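Local coordinates for putative dehydrogenase (Pseudarthrobacter phenanthrenivorans, PDB 6A3F), which catalyses the NAD(+)-dependent oxidation of levoglucosan to 3-dehydrolevoglucosan, working as a homotetramer of the Gfo/Idh/MocA family, at residues G223-V228 against I272-G277; A387-A392 against V403-I408. All blocks are in the same frame, centred on the assembly; numbering follows the deposited sequence.

From the N terminus the chain first builds the NAD-binding Rossmann domain and then enters the substrate-binding alpha/beta domain, where both contacts lie. Contact 1 joins the start of strand 225-233, just after helix 206-221, to the end of strand 267-274, closing a loop of 43 residues that contains strands 238-242 and 256-261. Contact 2 closes a shorter loop, bringing the end of the chain back against helix 380-399. The two follow in series, neither nested nor crossed, yet they meet in one sheet: strand 403-404 lies along strand 225-233, with Val-403 N probably hydrogen-bonded to Val-228 O. Together they tie the sheet's edge to the C-terminal helix.

Contact 1: residues G223-V228 against I272-G277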
ATOM      1  N   GLY B 223       2.714 -25.533 -12.294  1.00 22.84           N
ATOM      2  CA  GLY B 223       3.060 -26.801 -12.978  1.00 22.46           C
ATOM      3  C   GLY B 223       3.546 -26.545 -14.403  1.00 22.80           C
ATOM      4  O   GLY B 223       3.858 -25.383 -14.792  1.00 21.54           O
ATOM      5  N   GLU B 224       3.574 -27.614 -15.214  1.00 22.81           N
ATOM      6  CA  GLU B 224       4.141 -27.519 -16.528  1.00 24.00           C
ATOM      7  C   GLU B 224       3.170 -26.807 -17.464  1.00 24.30           C
ATOM      8  O   GLU B 224       1.971 -26.847 -17.311  1.00 24.73           O
ATOM      9  CB  GLU B 224       4.450 -28.914 -17.090  1.00 26.49           C
ATOM     10  CG  GLU B 224       5.473 -29.701 -16.312  1.00 26.55           C
ATOM     11  CD  GLU B 224       6.918 -29.219 -16.420  1.00 26.41           C
ATOM     12  OE1 GLU B 224       7.169 -28.129 -17.010  1.00 27.94           O
ATOM     13  OE2 GLU B 224       7.790 -29.910 -15.843  1.00 29.42           O
ATOM     14  N   PHE B 225       3.733 -26.236 -18.511  1.00 23.50           N
ATOM     15  CA  PHE B 225       3.007 -25.586 -19.528  1.00 23.28           C
ATOM     16  C   PHE B 225       2.565 -26.590 -20.608  1.00 28.07           C
ATOM     17  O   PHE B 225       3.361 -27.407 -21.067  1.00 33.40           O
ATOM     18  CB  PHE B 225       3.889 -24.529 -20.207  1.00 23.72           C
ATOM     19  CG  PHE B 225       4.172 -23.260 -19.436  1.00 22.13           C
ATOM     20  CD1 PHE B 225       4.365 -23.280 -18.065  1.00 24.60           C
ATOM     21  CD2 PHE B 225       4.244 -22.041 -20.087  1.00 24.44           C
ATOM     22  CE1 PHE B 225       4.688 -22.114 -17.377  1.00 23.27           C
ATOM     23  CE2 PHE B 225       4.537 -20.877 -19.390  1.00 23.99           C
ATOM     24  CZ  PHE B 225       4.777 -20.917 -18.038  1.00 22.67           C
ATOM     25  N   SER B 226       1.358 -26.406 -21.097  1.00 28.23           N
ATOM     26  CA  SER B 226       0.826 -27.239 -22.211  1.00 29.47           C
ATOM     27  C   SER B 226       0.969 -26.509 -23.552  1.00 28.75           C
ATOM     28  O   SER B 226       1.393 -27.079 -24.576  1.00 27.71           O
ATOM     29  CB  SER B 226      -0.597 -27.596 -21.952  1.00 31.04           C
ATOM     30  OG  SER B 226      -1.075 -28.393 -23.025  1.00 38.11           O
ATOM     31  N   ALA B 227       0.548 -25.255 -23.588  1.00 25.25           N
ATOM     32  CA  ALA B 227       0.600 -24.461 -24.796  1.00 25.26           C
ATOM     33  C   ALA B 227       0.698 -22.967 -24.449  1.00 25.59           C
ATOM     34  O   ALA B 227       0.259 -22.549 -23.398  1.00 25.20           O
ATOM     35  CB  ALA B 227      -0.579 -24.740 -25.698  1.00 24.31           C
ATOM     36  N   VAL B 228       1.223 -22.191 -25.390  1.00 24.19           N
ATOM     37  CA  VAL B 228       1.320 -20.733 -25.269  1.00 24.71           C
ATOM     38  C   VAL B 228       0.793 -20.011 -26.520  1.00 26.47           C
ATOM     39  O   VAL B 228       0.741 -20.546 -27.643  1.00 25.30           O
ATOM     40  CB  VAL B 228       2.786 -20.340 -25.000  1.00 22.27           C
ATOM     41  CG1 VAL B 228       3.309 -20.890 -23.686  1.00 21.44           C
ATOM     42  CG2 VAL B 228       3.680 -20.788 -26.170  1.00 21.66           C
ATOM     43  N   ILE B 272      -1.307 -18.771 -21.425  1.00 20.77           N
ATOM     44  CA  ILE B 272      -0.786 -20.066 -21.083  1.00 21.27           C
ATOM     45  C   ILE B 272      -1.953 -21.001 -20.781  1.00 24.12           C
ATOM     46  O   ILE B 272      -2.926 -20.631 -20.094  1.00 22.29           O
ATOM     47  CB  ILE B 272       0.123 -20.003 -19.849  1.00 22.18           C
ATOM     48  CG1 ILE B 272       1.266 -19.002 -20.012  1.00 25.79           C
ATOM     49  CG2 ILE B 272       0.597 -21.396 -19.419  1.00 24.79           C
ATOM     50  CD1 ILE B 272       1.801 -18.531 -18.682  1.00 25.14           C
ATOM     51  N   ARG B 273      -1.852 -22.211 -21.350  1.00 23.94           N
ATOM     52  CA  ARG B 273      -2.633 -23.309 -20.864  1.00 25.22           C
ATOM     53  C   ARG B 273      -1.679 -24.243 -20.133  1.00 23.67           C
ATOM     54  O   ARG B 273      -0.710 -24.754 -20.709  1.00 25.91           O
ATOM     55  CB  ARG B 273      -3.410 -24.018 -21.980  1.00 26.92           C
ATOM     56  CG  ARG B 273      -4.079 -25.300 -21.489  1.00 36.24           C
ATOM     57  CD  ARG B 273      -5.300 -25.086 -20.570  1.00 39.15           C
ATOM     58  NE  ARG B 273      -6.331 -24.410 -21.360  1.00 45.17           N
ATOM     59  CZ  ARG B 273      -7.522 -24.063 -20.904  1.00 38.28           C
ATOM     60  NH1 ARG B 273      -7.884 -24.416 -19.676  1.00 41.00           N
ATOM     61  NH2 ARG B 273      -8.315 -23.341 -21.663  1.00 33.40           N
ATOM     62  N   PHE B 274      -1.963 -24.493 -18.868  1.00 19.95           N
ATOM     63  CA  PHE B 274      -1.137 -25.365 -18.102  1.00 21.29           C
ATOM     64  C   PHE B 274      -1.538 -26.835 -18.369  1.00 24.88           C
ATOM     65  O   PHE B 274      -2.719 -27.112 -18.610  1.00 25.17           O
ATOM     66  CB  PHE B 274      -1.253 -25.053 -16.606  1.00 22.84           C
ATOM     67  CG  PHE B 274      -0.573 -23.766 -16.207  1.00 20.48           C
ATOM     68  CD1 PHE B 274       0.786 -23.743 -15.926  1.00 23.95           C
ATOM     69  CD2 PHE B 274      -1.299 -22.580 -16.174  1.00 21.75           C
ATOM     70  CE1 PHE B 274       1.398 -22.550 -15.573  1.00 23.77           C
ATOM     71  CE2 PHE B 274      -0.683 -21.391 -15.800  1.00 22.80           C
ATOM     72  CZ  PHE B 274       0.666 -21.386 -15.511  1.00 22.59           C
ATOM     73  N   ALA B 275      -0.562 -27.724 -18.231  1.00 23.87           N
ATOM     74  CA  ALA B 275      -0.765 -29.203 -18.315  1.00 26.70           C
ATOM     75  C   ALA B 275      -1.881 -29.653 -17.366  1.00 28.38           C
ATOM     76  O   ALA B 275      -2.669 -30.492 -17.758  1.00 31.16           O
ATOM     77  CB  ALA B 275       0.513 -29.955 -18.035  1.00 24.96           C
ATOM     78  N   ASN B 276      -1.985 -29.082 -16.165  1.00 24.30           N
ATOM     79  CA  ASN B 276      -2.980 -29.512 -15.188  1.00 23.61           C
ATOM     80  C   ASN B 276      -4.362 -28.867 -15.423  1.00 24.35           C
ATOM     81  O   ASN B 276      -5.246 -29.110 -14.624  1.00 28.22           O
ATOM     82  CB  ASN B 276      -2.453 -29.249 -13.785  1.00 23.07           C
ATOM     83  CG  ASN B 276      -2.338 -27.770 -13.464  1.00 21.02           C
ATOM     84  OD1 ASN B 276      -2.952 -26.956 -14.131  1.00 21.89           O
ATOM     85  ND2 ASN B 276      -1.542 -27.460 -12.454  1.00 22.57           N
ATOM     86  N   GLY B 277      -4.599 -28.101 -16.491  1.00 24.21           N
ATOM     87  CA  GLY B 277      -5.891 -27.521 -16.832  1.00 24.80           C
ATOM     88  C   GLY B 277      -6.061 -26.087 -16.334  1.00 24.34           C
ATOM     89  O   GLY B 277      -7.018 -25.402 -16.740  1.00 26.73           O
TER
HETATM   90  O   HOH W   1       0.339 -27.876 -15.284  1.00 23.79           O
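Phe-225 and Phe-274 both turn CG beside the backbone N (chi1 -74° and -72°), which brings the two side chains alongside each other, pointing the same way, although the two CB atoms set off in diverging directions. The edge of Phe-274 meets the face of Phe-225 in a T-shaped pair, with centroids 5.3 Å apart and planes at 71°. Ile-272 is branched enough to serve both rings: its CG2 makes a CH-pi contact over Phe-225, 4.0 Å from the ring centroid, and also sits above the centre of the Phe-274 ring, while its CD1 reaches CE2 of Phe-225 at 3.7 Å. Ile-215 and Ala-218 of helix 206-221 and Ile-389 of helix 380-399 also pack on Phe-225.

Strands 225-233 and 267-274 run antiparallel in the mixed sheet of the substrate-binding domain, and a classic beta bulge interrupts their register. Ser-226 and Ala-227 both face Arg-273, whose carbonyl O accepts from Ser-226 N at 2.7 Å and from Ala-227 N at 3.2 Å, both donors in the carbonyl plane. Arg-273 N returns a nearly straight bond to Ala-227 O (3.0 Å). On the Glu-224 side of the bulge, Ala-275 N donates to Glu-224 O at 2.8 Å, and a water links that same oxygen to Asn-276 N. Gly-223 has a positive phi where the chain leaves the helix, a conformation suited to glycine, and Glu-224 salt-bridges Arg-219.

Contact 2: residues A387-A392 against V403-I408; sequences ALIDDA and VDVPQI
Leu-388 of helix 380-399 meets Ile-408, with its CD1 3.7 Å from Ile-408 CD1. The leucine chain is extended beyond CB (chi2 174°), which carries that methyl out to the end of the 403-408 segment, where the two side chains cross at a slant. The same CD1 stands 3.8 Å from Pro-406 O and more loosely beside the proline ring. Leucine, whose methyls stand one carbon farther out than valine's, suits this position because the chain lies farther from the helix here than at Val-405.

Ile-389 follows, and its CG1 touches Val-405 CG1 at 3.6 Å. Val-405 has CG1 anti to its backbone N (chi1 -174°), and this sends one methyl to Ile-389 and the other, CG2, to the next turn of the helix. Its beta branching thus lets one buried side chain touch two helical positions, Ile-389 and Ala-392.

At Ala-392 the side chain is a single methyl, and the strand can come close: CB meets Val-403 CG1 at 3.8 Å and Val-405 CG2 at 4.0 Å. Val-403 and Val-405, alternate residues of the extended chain, both point at the helix, whereas Asp-404 between them points away from it.

Polar fastening comes from the preceding turn, where the Gln-385 amide gives NE2 to Pro-406 O and takes Ile-408 N on OE1. Helix 380-399 packs against the sheet beside helix 206-221: Ile-389 touches Ile-215, Asp-390 lies against helix 206-221, and Ala-392 rests on Val-228 of strand 225-233.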
ATOM      1  N   ALA B 387      13.765 -23.037 -21.719  1.00 24.78           N
ATOM      2  CA  ALA B 387      14.207 -22.703 -23.106  1.00 26.80           C
ATOM      3  C   ALA B 387      13.193 -23.202 -24.147  1.00 23.85           C
ATOM      4  O   ALA B 387      12.972 -22.502 -25.182  1.00 27.25           O
ATOM      5  CB  ALA B 387      15.592 -23.263 -23.356  1.00 26.77           C
ATOM      6  N   LEU B 388      12.576 -24.363 -23.887  1.00 25.07           N
ATOM      7  CA  LEU B 388      11.559 -24.959 -24.792  1.00 26.09           C
ATOM      8  C   LEU B 388      10.306 -24.093 -24.752  1.00 27.49           C
ATOM      9  O   LEU B 388       9.688 -23.849 -25.789  1.00 22.29           O
ATOM     10  CB  LEU B 388      11.217 -26.403 -24.409  1.00 27.98           C
ATOM     11  CG  LEU B 388      12.292 -27.460 -24.691  1.00 28.28           C
ATOM     12  CD1 LEU B 388      11.882 -28.804 -24.127  1.00 27.78           C
ATOM     13  CD2 LEU B 388      12.577 -27.578 -26.191  1.00 29.94           C
ATOM     14  N   ILE B 389       9.992 -23.540 -23.565  1.00 24.53           N
ATOM     15  CA  ILE B 389       8.842 -22.647 -23.469  1.00 24.69           C
ATOM     16  C   ILE B 389       9.128 -21.376 -24.247  1.00 22.95           C
ATOM     17  O   ILE B 389       8.269 -20.924 -24.973  1.00 26.09           O
ATOM     18  CB  ILE B 389       8.502 -22.325 -22.007  1.00 24.31           C
ATOM     19  CG1 ILE B 389       7.880 -23.535 -21.309  1.00 24.04           C
ATOM     20  CG2 ILE B 389       7.614 -21.109 -21.957  1.00 24.17           C
ATOM     21  CD1 ILE B 389       8.017 -23.485 -19.795  1.00 26.66           C
ATOM     22  N   ASP B 390      10.341 -20.839 -24.091  1.00 23.48           N
ATOM     23  CA  ASP B 390      10.743 -19.632 -24.834  1.00 25.39           C
ATOM     24  C   ASP B 390      10.648 -19.850 -26.343  1.00 24.75           C
ATOM     25  O   ASP B 390      10.161 -18.989 -27.083  1.00 25.26           O
ATOM     26  CB  ASP B 390      12.166 -19.229 -24.493  1.00 23.62           C
ATOM     27  CG  ASP B 390      12.300 -18.519 -23.141  1.00 29.00           C
ATOM     28  OD1 ASP B 390      11.312 -18.519 -22.376  1.00 28.76           O
ATOM     29  OD2 ASP B 390      13.421 -17.949 -22.889  1.00 28.56           O
ATOM     30  N   ASP B 391      11.157 -20.984 -26.811  1.00 25.35           N
ATOM     31  CA  ASP B 391      11.093 -21.245 -28.281  1.00 27.44           C
ATOM     32  C   ASP B 391       9.641 -21.293 -28.773  1.00 27.27           C
ATOM     33  O   ASP B 391       9.347 -20.785 -29.858  1.00 28.54           O
ATOM     34  CB  ASP B 391      11.788 -22.551 -28.621  1.00 27.56           C
ATOM     35  CG  ASP B 391      13.308 -22.408 -28.619  1.00 32.40           C
ATOM     36  OD1 ASP B 391      13.825 -21.273 -28.594  1.00 39.16           O
ATOM     37  OD2 ASP B 391      13.940 -23.441 -28.686  1.00 37.91           O
ATOM     38  N   ALA B 392       8.748 -21.853 -27.964  1.00 23.82           N
ATOM     39  CA  ALA B 392       7.334 -21.932 -28.286  1.00 25.20           C
ATOM     40  C   ALA B 392       6.695 -20.544 -28.315  1.00 24.50           C
ATOM     41  O   ALA B 392       5.861 -20.249 -29.163  1.00 25.09           O
ATOM     42  CB  ALA B 392       6.622 -22.865 -27.346  1.00 28.05           C
ATOM     43  N   VAL B 403       0.836 -22.596 -29.669  1.00 28.13           N
ATOM     44  CA  VAL B 403       1.884 -23.580 -29.889  1.00 26.78           C
ATOM     45  C   VAL B 403       2.007 -24.446 -28.652  1.00 28.72           C
ATOM     46  O   VAL B 403       2.061 -23.960 -27.512  1.00 26.65           O
ATOM     47  CB  VAL B 403       3.222 -22.916 -30.219  1.00 24.79           C
ATOM     48  CG1 VAL B 403       4.384 -23.912 -30.279  1.00 26.27           C
ATOM     49  CG2 VAL B 403       3.107 -22.071 -31.466  1.00 26.77           C
ATOM     50  N   ASP B 404       2.075 -25.745 -28.898  1.00 28.50           N
ATOM     51  CA  ASP B 404       2.326 -26.681 -27.837  1.00 29.32           C
ATOM     52  C   ASP B 404       3.758 -26.679 -27.344  1.00 29.97           C
ATOM     53  O   ASP B 404       4.717 -26.458 -28.090  1.00 26.30           O
ATOM     54  CB  ASP B 404       1.953 -28.108 -28.262  1.00 32.28           C
ATOM     55  CG  ASP B 404       0.450 -28.312 -28.486  1.00 31.85           C
ATOM     56  OD1 ASP B 404      -0.475 -27.588 -28.002  1.00 35.50           O
ATOM     57  OD2 ASP B 404       0.175 -29.343 -29.120  1.00 37.67           O
ATOM     58  N   VAL B 405       3.918 -26.892 -26.048  1.00 27.46           N
ATOM     59  CA  VAL B 405       5.243 -26.908 -25.454  1.00 27.79           C
ATOM     60  C   VAL B 405       5.604 -28.361 -25.173  1.00 28.44           C
ATOM     61  O   VAL B 405       4.973 -28.984 -24.354  1.00 36.19           O
ATOM     62  CB  VAL B 405       5.344 -26.074 -24.158  1.00 28.02           C
ATOM     63  CG1 VAL B 405       6.791 -26.022 -23.692  1.00 27.33           C
ATOM     64  CG2 VAL B 405       4.791 -24.663 -24.311  1.00 28.65           C
ATOM     65  N   PRO B 406       6.641 -28.886 -25.823  1.00 32.33           N
ATOM     66  CA  PRO B 406       7.143 -30.207 -25.501  1.00 34.98           C
ATOM     67  C   PRO B 406       7.582 -30.262 -24.039  1.00 37.78           C
ATOM     68  O   PRO B 406       8.125 -29.260 -23.570  1.00 35.87           O
ATOM     69  CB  PRO B 406       8.391 -30.410 -26.372  1.00 36.52           C
ATOM     70  CG  PRO B 406       8.427 -29.246 -27.319  1.00 35.33           C
ATOM     71  CD  PRO B 406       7.556 -28.173 -26.711  1.00 33.85           C
ATOM     72  N   GLN B 407       7.389 -31.417 -23.392  1.00 43.17           N
ATOM     73  CA  GLN B 407       7.519 -31.560 -21.968  1.00 47.53           C
ATOM     74  C   GLN B 407       8.528 -32.658 -21.627  1.00 50.54           C
ATOM     75  O   GLN B 407       8.260 -33.807 -21.873  1.00 50.07           O
ATOM     76  CB  GLN B 407       6.170 -31.897 -21.318  1.00 54.02           C
ATOM     77  CG  GLN B 407       6.156 -31.565 -19.825  1.00 55.15           C
ATOM     78  CD  GLN B 407       5.026 -32.193 -19.042  1.00 55.59           C
ATOM     79  OE1 GLN B 407       3.853 -31.831 -19.184  1.00 45.09           O
ATOM     80  NE2 GLN B 407       5.377 -33.116 -18.162  1.00 47.35           N
ATOM     81  N   ILE B 408       9.620 -32.304 -20.959  1.00 46.86           N
ATOM     82  CA  ILE B 408      10.761 -33.214 -20.767  1.00 51.63           C
ATOM     83  C   ILE B 408      10.450 -34.316 -19.740  1.00 59.83           C
ATOM     84  O   ILE B 408      10.812 -35.480 -19.980  1.00 65.83           O
ATOM     85  CB  ILE B 408      11.995 -32.403 -20.336  1.00 44.82           C
ATOM     86  CG1 ILE B 408      12.367 -31.394 -21.419  1.00 45.59           C
ATOM     87  CG2 ILE B 408      13.164 -33.303 -19.960  1.00 47.53           C
ATOM     88  CD1 ILE B 408      13.098 -30.204 -20.884  1.00 42.17           C
TER